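Local coordinates for major exported Hcp3 protein (Pseudomonas aeruginosa, PDB 3HE1) that is probably the secreted Hcp component of a type VI secretion system, whose copies assemble as six-membered rings, at residues L137-I141 with H167-R171; T25-M29 with V116-R122. One frame throughout, in Å; residues are numbered along the deposited sequence.

Interaction 1: residues L137-I141 with H167-R171; sequences LEDAI and HFTYR
I141 O accepts a hydrogen bond from T169 N (2.9 Å, in the carbonyl plane) and is also approached by F168 CA at 3.2 Å in a CA-H...O contact. The return bond runs from I141 N to T169 O, and here the donor stands well above the carbonyl plane. Together the two hydrogen bonds make I141-T169 an antiparallel hydrogen-bonded pair. Against L113 of strand 112-123, D139 (phi 49°) and A140 form a G1 beta bulge. One more backbone bond, from R171 N to E138 O at 3.2 Å, ties the corner at E138 to the loop that follows strand 162-169.

On the buried side, L137 sends its two methyls to different neighbours: CD1 lies 3.6 Å from F168 CB, while CD2 makes an off-centre CH-pi contact with the Y170 ring, 4.2 Å from its centroid. With CG between the backbone N and the carbonyl carbon (chi1 52°), the Y170 ring is turned to the L137 methyls; its hydroxyl bonds to H87.

At the exposed end, the R171 chain bends at chi3, bringing NH2 to E138 OE1 (2.9 Å) at the guanidinium edge and NE to D139 OD2 (3.2 Å). Both bonds are poorly aligned, so this salt-bridge network probably owes more to charge than to directed hydrogen bonding, whereas the backbone bonds and the apolar packing of L137 probably give the corner its more specific contacts.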
loop_
_atom_site.group_PDB
_atom_site.type_symbol
_atom_site.label_atom_id
_atom_site.label_comp_id
_atom_site.label_asym_id
_atom_site.label_seq_id
_atom_site.Cartn_x
_atom_site.Cartn_y
_atom_site.Cartn_z
ATOM N N LEU A 137 -30.888 -11.188 6.078
ATOM C CA LEU A 137 -31.528 -10.641 4.886
ATOM C C LEU A 137 -32.823 -11.369 4.570
ATOM O O LEU A 137 -32.912 -12.585 4.706
ATOM C CB LEU A 137 -30.611 -10.702 3.675
ATOM C CG LEU A 137 -29.177 -10.238 3.933
ATOM C CD1 LEU A 137 -28.415 -10.126 2.610
ATOM C CD2 LEU A 137 -29.168 -8.916 4.697
ATOM N N GLU A 138 -33.828 -10.591 4.170
ATOM C CA GLU A 138 -35.077 -11.111 3.630
ATOM C C GLU A 138 -35.130 -10.755 2.143
ATOM O O GLU A 138 -34.754 -9.647 1.752
ATOM C CB GLU A 138 -36.297 -10.530 4.381
ATOM C CG GLU A 138 -36.171 -10.625 5.905
ATOM C CD GLU A 138 -37.497 -10.612 6.653
ATOM O OE1 GLU A 138 -38.569 -10.677 6.009
ATOM O OE2 GLU A 138 -37.457 -10.549 7.904
ATOM N N ASP A 139 -35.576 -11.708 1.324
ATOM C CA ASP A 139 -35.748 -11.525 -0.125
ATOM C C ASP A 139 -34.534 -10.920 -0.824
ATOM O O ASP A 139 -34.647 -9.993 -1.624
ATOM C CB ASP A 139 -37.025 -10.737 -0.435
ATOM C CG ASP A 139 -38.271 -11.379 0.175
ATOM O OD1 ASP A 139 -38.154 -12.455 0.807
ATOM O OD2 ASP A 139 -39.368 -10.801 0.032
ATOM N N ALA A 140 -33.375 -11.501 -0.531
ATOM C CA ALA A 140 -32.112 -11.029 -1.052
ATOM C C ALA A 140 -31.842 -11.581 -2.443
ATOM O O ALA A 140 -32.446 -12.564 -2.871
ATOM C CB ALA A 140 -30.976 -11.393 -0.089
ATOM N N ILE A 141 -30.931 -10.926 -3.151
ATOM C CA ILE A 141 -30.548 -11.317 -4.498
ATOM C C ILE A 141 -29.026 -11.250 -4.585
ATOM O O ILE A 141 -28.422 -10.282 -4.120
ATOM C CB ILE A 141 -31.208 -10.393 -5.540
ATOM C CG1 ILE A 141 -32.724 -10.626 -5.559
ATOM C CG2 ILE A 141 -30.617 -10.640 -6.898
ATOM C CD1 ILE A 141 -33.572 -9.392 -5.838
ATOM N N HIS A 167 -21.887 -11.045 -2.936
ATOM C CA HIS A 167 -22.643 -9.825 -2.642
ATOM C C HIS A 167 -24.139 -9.993 -2.812
ATOM O O HIS A 167 -24.607 -10.467 -3.846
ATOM C CB HIS A 167 -22.213 -8.696 -3.559
ATOM C CG HIS A 167 -20.746 -8.500 -3.618
ATOM N ND1 HIS A 167 -20.161 -7.257 -3.634
ATOM C CD2 HIS A 167 -19.726 -9.399 -3.660
ATOM C CE1 HIS A 167 -18.847 -7.389 -3.697
ATOM N NE2 HIS A 167 -18.562 -8.683 -3.708
ATOM N N PHE A 168 -24.882 -9.563 -1.798
ATOM C CA PHE A 168 -26.327 -9.624 -1.818
ATOM C C PHE A 168 -26.911 -8.219 -1.719
ATOM O O PHE A 168 -26.456 -7.396 -0.926
ATOM C CB PHE A 168 -26.851 -10.414 -0.625
ATOM C CG PHE A 168 -26.097 -11.680 -0.329
ATOM C CD1 PHE A 168 -26.625 -12.919 -0.691
ATOM C CD2 PHE A 168 -24.885 -11.643 0.356
ATOM C CE1 PHE A 168 -25.948 -14.106 -0.396
ATOM C CE2 PHE A 168 -24.199 -12.814 0.650
ATOM C CZ PHE A 168 -24.738 -14.051 0.278
ATOM N N THR A 169 -27.923 -7.943 -2.525
ATOM C CA THR A 169 -28.847 -6.895 -2.182
ATOM C C THR A 169 -30.002 -7.614 -1.476
ATOM O O THR A 169 -29.947 -8.835 -1.299
ATOM C CB THR A 169 -29.299 -6.095 -3.408
ATOM O OG1 THR A 169 -30.030 -6.945 -4.301
ATOM C CG2 THR A 169 -28.075 -5.497 -4.115
ATOM N N TYR A 170 -31.009 -6.860 -1.042
ATOM C CA TYR A 170 -32.097 -7.396 -0.221
ATOM C C TYR A 170 -33.187 -6.350 -0.036
ATOM O O TYR A 170 -32.970 -5.161 -0.246
ATOM C CB TYR A 170 -31.581 -7.771 1.161
ATOM C CG TYR A 170 -30.833 -6.627 1.788
ATOM C CD1 TYR A 170 -31.508 -5.565 2.372
ATOM C CD2 TYR A 170 -29.450 -6.592 1.761
ATOM C CE1 TYR A 170 -30.820 -4.508 2.931
ATOM C CE2 TYR A 170 -28.756 -5.546 2.317
ATOM C CZ TYR A 170 -29.441 -4.505 2.901
ATOM O OH TYR A 170 -28.734 -3.457 3.447
ATOM N N ARG A 171 -34.359 -6.806 0.373
ATOM C CA ARG A 171 -35.472 -5.913 0.612
ATOM C C ARG A 171 -35.422 -5.415 2.060
ATOM O O ARG A 171 -36.007 -4.391 2.398
ATOM C CB ARG A 171 -36.792 -6.630 0.315
ATOM C CG ARG A 171 -38.019 -5.952 0.907
ATOM C CD ARG A 171 -39.249 -6.864 0.923
ATOM N NE ARG A 171 -39.089 -8.097 1.705
ATOM C CZ ARG A 171 -39.628 -8.315 2.906
ATOM N NH1 ARG A 171 -40.355 -7.377 3.498
ATOM N NH2 ARG A 171 -39.438 -9.478 3.519
#

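Interaction 2: residues T25-M29 with V116-R122; sequences TPAYM and VEIQWYR
M29, a selenomethionine, lies over I118 and V116 of the neighbouring antiparallel strand. Its CB starts 3.4 Å from I118 CD1, and CG, anti to the backbone N (chi1 178°), stays just as near that methyl while passing E117 O. SE, the last atom of the chain to find a partner here, meets I118 CD1 at 3.3 Å and V116 CG1 at 3.7 Å. Around I118 CD1 the carbons CB and CG are thus modelled tighter than usual van der Waals contact. M29-I118 and A27-W120 are non-hydrogen-bonded pairs with side chains on one face, where A27 CB meets I118 CG2 and that same methyl lies over the W120 ring.

Between them, the Y28-Q119 pair is joined by two good bonds, Q119 N to Y28 O at 2.8 Å and Y28 N to Q119 O at 3.0 Å. On the face carrying Y28, its ring presents an edge to the face of Y121 in an offset edge-to-face pair, planes 80° apart; the Y121 hydroxyl bonds to H57. T25 OG1 and O hydrogen-bond to T161 and H162 of the second subunit. The chemistry implies a strand pairing firm at Y28-Q119, flanked by apolar contacts on one face and aromatic ones on the other, with a weak backbone bond at P26-Y121, where contacts to the second subunit take over.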
loop_
_atom_site.group_PDB
_atom_site.type_symbol
_atom_site.label_atom_id
_atom_site.label_comp_id
_atom_site.label_asym_id
_atom_site.label_seq_id
_atom_site.Cartn_x
_atom_site.Cartn_y
_atom_site.Cartn_z
ATOM N N THR A 25 -13.508 -16.172 16.161
ATOM C CA THR A 25 -14.665 -15.298 16.096
ATOM C C THR A 25 -15.185 -15.269 14.662
ATOM O O THR A 25 -15.155 -14.216 14.022
ATOM C CB THR A 25 -14.274 -13.884 16.501
ATOM O OG1 THR A 25 -13.238 -13.416 15.625
ATOM C CG2 THR A 25 -13.750 -13.883 17.922
ATOM N N PRO A 26 -15.648 -16.431 14.145
ATOM C CA PRO A 26 -16.152 -16.518 12.773
ATOM C C PRO A 26 -17.651 -16.318 12.771
ATOM O O PRO A 26 -18.289 -16.371 13.821
ATOM C CB PRO A 26 -15.865 -17.963 12.423
ATOM C CG PRO A 26 -16.272 -18.658 13.685
ATOM C CD PRO A 26 -15.824 -17.728 14.828
ATOM N N ALA A 27 -18.199 -16.065 11.592
ATOM C CA ALA A 27 -19.632 -16.027 11.401
ATOM C C ALA A 27 -19.992 -17.293 10.630
ATOM O O ALA A 27 -19.137 -17.880 9.943
ATOM C CB ALA A 27 -20.024 -14.783 10.627
ATOM N N TYR A 28 -21.233 -17.746 10.777
ATOM C CA TYR A 28 -21.733 -18.862 9.975
ATOM C C TYR A 28 -23.000 -18.379 9.331
ATOM O O TYR A 28 -23.679 -17.530 9.891
ATOM C CB TYR A 28 -21.973 -20.113 10.824
ATOM C CG TYR A 28 -20.685 -20.754 11.287
ATOM C CD1 TYR A 28 -19.981 -21.614 10.452
ATOM C CD2 TYR A 28 -20.153 -20.476 12.545
ATOM C CE1 TYR A 28 -18.790 -22.191 10.857
ATOM C CE2 TYR A 28 -18.960 -21.055 12.966
ATOM C CZ TYR A 28 -18.284 -21.910 12.114
ATOM O OH TYR A 28 -17.098 -22.491 12.515
HETATM N N MSE A 29 -23.313 -18.888 8.150
HETATM C CA MSE A 29 -24.451 -18.360 7.406
HETATM C C MSE A 29 -25.354 -19.467 6.874
HETATM O O MSE A 29 -24.947 -20.609 6.724
HETATM C CB MSE A 29 -23.960 -17.456 6.264
HETATM C CG MSE A 29 -25.046 -16.864 5.344
HETATM SE SE MSE A 29 -24.172 -15.831 3.939
HETATM C CE MSE A 29 -22.645 -17.030 3.736
ATOM N N VAL A 116 -31.179 -15.016 3.839
ATOM C CA VAL A 116 -29.763 -15.147 4.138
ATOM C C VAL A 116 -29.627 -14.682 5.568
ATOM O O VAL A 116 -30.092 -13.587 5.911
ATOM C CB VAL A 116 -28.917 -14.218 3.267
ATOM C CG1 VAL A 116 -27.449 -14.225 3.741
ATOM C CG2 VAL A 116 -29.065 -14.599 1.800
ATOM N N GLU A 117 -29.010 -15.503 6.408
ATOM C CA GLU A 117 -28.928 -15.175 7.815
ATOM C C GLU A 117 -27.547 -15.454 8.330
ATOM O O GLU A 117 -27.110 -16.600 8.323
ATOM C CB GLU A 117 -29.941 -15.985 8.610
ATOM C CG GLU A 117 -29.659 -16.032 10.102
ATOM C CD GLU A 117 -30.864 -16.498 10.912
ATOM O OE1 GLU A 117 -32.000 -16.096 10.571
ATOM O OE2 GLU A 117 -30.675 -17.264 11.890
ATOM N N ILE A 118 -26.883 -14.383 8.765
ATOM C CA ILE A 118 -25.497 -14.378 9.221
ATOM C C ILE A 118 -25.430 -14.375 10.749
ATOM O O ILE A 118 -25.905 -13.458 11.409
ATOM C CB ILE A 118 -24.746 -13.120 8.723
ATOM C CG1 ILE A 118 -24.654 -13.094 7.204
ATOM C CG2 ILE A 118 -23.343 -13.077 9.285
ATOM C CD1 ILE A 118 -23.636 -14.061 6.665
ATOM N N GLN A 119 -24.811 -15.400 11.304
ATOM C CA GLN A 119 -24.748 -15.546 12.734
ATOM C C GLN A 119 -23.347 -15.285 13.241
ATOM O O GLN A 119 -22.396 -15.948 12.832
ATOM C CB GLN A 119 -25.175 -16.952 13.129
ATOM C CG GLN A 119 -26.638 -17.214 12.909
ATOM C CD GLN A 119 -27.117 -18.417 13.699
ATOM O OE1 GLN A 119 -26.312 -19.160 14.285
ATOM N NE2 GLN A 119 -28.433 -18.618 13.721
ATOM N N TRP A 120 -23.232 -14.337 14.167
ATOM C CA TRP A 120 -21.936 -13.895 14.644
ATOM C C TRP A 120 -21.508 -14.605 15.937
ATOM O O TRP A 120 -22.314 -14.794 16.854
ATOM C CB TRP A 120 -21.943 -12.375 14.818
ATOM C CG TRP A 120 -22.424 -11.607 13.598
ATOM C CD1 TRP A 120 -23.719 -11.447 13.181
ATOM C CD2 TRP A 120 -21.613 -10.896 12.663
ATOM N NE1 TRP A 120 -23.762 -10.682 12.042
ATOM C CE2 TRP A 120 -22.481 -10.323 11.706
ATOM C CE3 TRP A 120 -20.233 -10.683 12.540
ATOM C CZ2 TRP A 120 -22.020 -9.554 10.642
ATOM C CZ3 TRP A 120 -19.771 -9.919 11.478
ATOM C CH2 TRP A 120 -20.663 -9.367 10.542
ATOM N N TYR A 121 -20.235 -14.998 15.996
ATOM C CA TYR A 121 -19.698 -15.721 17.156
ATOM C C TYR A 121 -18.483 -15.036 17.801
ATOM O O TYR A 121 -17.694 -14.358 17.132
ATOM C CB TYR A 121 -19.364 -17.166 16.784
ATOM C CG TYR A 121 -20.587 -18.024 16.561
ATOM C CD1 TYR A 121 -21.085 -18.832 17.578
ATOM C CD2 TYR A 121 -21.255 -18.016 15.336
ATOM C CE1 TYR A 121 -22.211 -19.617 17.381
ATOM C CE2 TYR A 121 -22.386 -18.797 15.131
ATOM C CZ TYR A 121 -22.854 -19.593 16.156
ATOM O OH TYR A 121 -23.971 -20.363 15.958
ATOM N N ARG A 122 -18.347 -15.228 19.110
ATOM C CA ARG A 122 -17.292 -14.594 19.889
ATOM C C ARG A 122 -16.947 -15.476 21.083
ATOM O O ARG A 122 -17.699 -16.391 21.438
ATOM C CB ARG A 122 -17.764 -13.234 20.416
ATOM C CG ARG A 122 -18.466 -13.348 21.765
ATOM C CD ARG A 122 -19.190 -12.085 22.161
ATOM N NE ARG A 122 -19.926 -12.258 23.411
ATOM C CZ ARG A 122 -20.718 -11.332 23.949
ATOM N NH1 ARG A 122 -20.874 -10.159 23.346
ATOM N NH2 ARG A 122 -21.343 -11.573 25.094
#

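Overall arrangement
Interaction 2 closes before interaction 1 opens along the chain, and their centres lie about 16 Å apart in one curled antiparallel sheet. Strand 112-123 joins them: it pairs with strand 27-33 in interaction 2 and with strands 129-137 and 140-149, which lead into and out of the corner of interaction 1. They meet directly through the backbone pairing of L137 with V116, and where the F168 ring packs against V116 and M29. The two contacts therefore share part of the apolar interior. No other chain of the six-chain assembly touches interaction 1, whereas interaction 2 reaches a second subunit through T25, W120 and R122, consistent with the ring-forming Hcp family.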